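Local atomic coordinates of cytochrome c (Pseudomonas aeruginosa, PDB entry 6RTE), a protein that oxidises dihydro-heme d1 in heme d1 biosynthesis, pairing a heme c-binding cytochrome domain with an eight-bladed beta-propeller. Residues 149-154 / 184-189. Numbering follows the deposited sequence.
Sequences LFVVVE and PKFSPD
Val-151 carries the contact between strands 150-154 and 183-186, spreading its two methyl groups over two different partners. CG2 meets the far end of the Phe-186 ring, 3.8 Å from CZ and equally near CE2, approaching obliquely. CG1 lies against the pyrrolidine ring of Pro-184, with CG as its closest atom at 4.1 Å. The chi1 of Val-151 (177°) sets CG1 anti to the backbone N and CG2 anti to the carbonyl carbon, and this divides the methyls between proline and phenylalanine. In both pairs the side chains pass alongside one another in opposite directions.

The two strands belong to successive blades of the eight-bladed propeller. Strand 150-154 lies between 159-164 and 491-496 in its own sheet, whereas strand 183-186 pairs with 192-197 in the next, so the contact is made face against face of neighbouring sheets. The closest CA pair, Val-151 and Pro-184, is 7.9 Å apart.

Val-151 is the tight centre, wedged between the end of the Phe-186 ring and Pro-184; Phe-195 covers both Val-151 and the proline, which are buried. Val-153, two residues further on and on the same face of the strand, packs more loosely, its CG2 4.6 Å from Pro-184 CD. At the other end the contact opens: Phe-186 is partly exposed, although Val-497 and Ile-501 of helix 497-501 rest on it, and the chain then turns through Pro-188 and Asp-189 at the surface. There Ser-187 OG donates a 2.7 Å hydrogen bond to Asp-189 OD1 and also bonds Leu-192 N, closing the turn onto the start of strand 192-197. Between the two segments, fit and burial of apolar groups hold the blades, without the directional pairing that hydrogen bonds give inside each sheet.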
# COMPACT_ATOMS: atom_id res chain seq x y z
N LEU A 149 -9.37 15.13 -8.19
CA LEU A 149 -8.56 14.21 -8.99
C LEU A 149 -8.47 12.84 -8.33
O LEU A 149 -8.34 12.72 -7.11
CB LEU A 149 -7.14 14.76 -9.16
CG LEU A 149 -6.97 16.06 -9.95
CD1 LEU A 149 -5.50 16.46 -9.92
CD2 LEU A 149 -7.47 15.89 -11.38
N PHE A 150 -8.47 11.80 -9.16
CA PHE A 150 -8.12 10.46 -8.72
C PHE A 150 -6.72 10.10 -9.22
O PHE A 150 -6.40 10.32 -10.39
CB PHE A 150 -9.11 9.42 -9.23
CG PHE A 150 -10.45 9.48 -8.58
CD1 PHE A 150 -10.72 8.71 -7.45
CD2 PHE A 150 -11.45 10.27 -9.10
CE1 PHE A 150 -11.96 8.74 -6.86
CE2 PHE A 150 -12.70 10.32 -8.51
CZ PHE A 150 -12.95 9.55 -7.38
N VAL A 151 -5.92 9.54 -8.33
CA VAL A 151 -4.69 8.85 -8.73
C VAL A 151 -5.04 7.37 -8.87
O VAL A 151 -5.46 6.73 -7.90
CB VAL A 151 -3.57 9.08 -7.70
CG1 VAL A 151 -2.30 8.31 -8.08
CG2 VAL A 151 -3.27 10.57 -7.59
N VAL A 152 -4.89 6.84 -10.08
CA VAL A 152 -5.30 5.47 -10.39
C VAL A 152 -4.06 4.64 -10.69
O VAL A 152 -3.29 4.97 -11.59
CB VAL A 152 -6.28 5.42 -11.57
CG1 VAL A 152 -6.72 3.97 -11.82
CG2 VAL A 152 -7.47 6.28 -11.29
N VAL A 153 -3.87 3.57 -9.93
CA VAL A 153 -2.72 2.68 -10.09
C VAL A 153 -3.11 1.59 -11.09
O VAL A 153 -4.05 0.82 -10.85
CB VAL A 153 -2.28 2.10 -8.74
CG1 VAL A 153 -1.13 1.13 -8.92
CG2 VAL A 153 -1.85 3.22 -7.79
N GLU A 154 -2.42 1.55 -12.23
CA GLU A 154 -2.65 0.53 -13.25
C GLU A 154 -1.55 -0.52 -13.09
O GLU A 154 -0.48 -0.43 -13.68
CB GLU A 154 -2.64 1.14 -14.65
CG GLU A 154 -3.77 2.12 -14.90
CD GLU A 154 -3.68 2.77 -16.27
OE1 GLU A 154 -3.18 3.93 -16.36
OE2 GLU A 154 -4.09 2.13 -17.25
N PRO A 184 -0.59 5.41 -2.80
CA PRO A 184 0.10 6.70 -2.77
C PRO A 184 -0.30 7.53 -1.55
O PRO A 184 -1.40 7.40 -1.02
CB PRO A 184 -0.38 7.39 -4.05
CG PRO A 184 -1.76 6.85 -4.24
CD PRO A 184 -1.72 5.42 -3.75
N LYS A 185 0.61 8.41 -1.15
CA LYS A 185 0.32 9.40 -0.12
C LYS A 185 0.44 10.80 -0.71
O LYS A 185 1.16 11.03 -1.69
CB LYS A 185 1.27 9.27 1.08
CG LYS A 185 1.20 7.90 1.77
CD LYS A 185 -0.15 7.66 2.47
CE LYS A 185 -0.06 6.49 3.45
NZ LYS A 185 0.31 5.22 2.78
N PHE A 186 -0.27 11.74 -0.09
CA PHE A 186 -0.37 13.10 -0.59
C PHE A 186 0.25 14.08 0.39
O PHE A 186 0.28 13.84 1.61
CB PHE A 186 -1.84 13.49 -0.82
CG PHE A 186 -2.52 12.69 -1.90
CD1 PHE A 186 -3.16 11.50 -1.60
CD2 PHE A 186 -2.54 13.14 -3.21
CE1 PHE A 186 -3.80 10.76 -2.60
CE2 PHE A 186 -3.18 12.41 -4.22
CZ PHE A 186 -3.82 11.23 -3.91
N SER A 187 0.75 15.18 -0.15
CA SER A 187 1.04 16.34 0.67
C SER A 187 -0.25 16.88 1.30
O SER A 187 -1.34 16.62 0.80
CB SER A 187 1.70 17.41 -0.18
OG SER A 187 0.84 17.79 -1.24
N PRO A 188 -0.13 17.64 2.38
CA PRO A 188 -1.35 18.13 3.08
C PRO A 188 -2.30 18.94 2.20
O PRO A 188 -3.52 18.87 2.42
CB PRO A 188 -0.77 19.01 4.20
CG PRO A 188 0.58 18.40 4.49
CD PRO A 188 1.10 17.92 3.15
N ASP A 189 -1.80 19.71 1.25
CA ASP A 189 -2.64 20.48 0.34
C ASP A 189 -3.07 19.68 -0.89
O ASP A 189 -3.80 20.21 -1.73
CB ASP A 189 -1.90 21.76 -0.11
CG ASP A 189 -0.62 21.46 -0.89
OD1 ASP A 189 -0.30 20.27 -1.13
OD2 ASP A 189 0.07 22.42 -1.28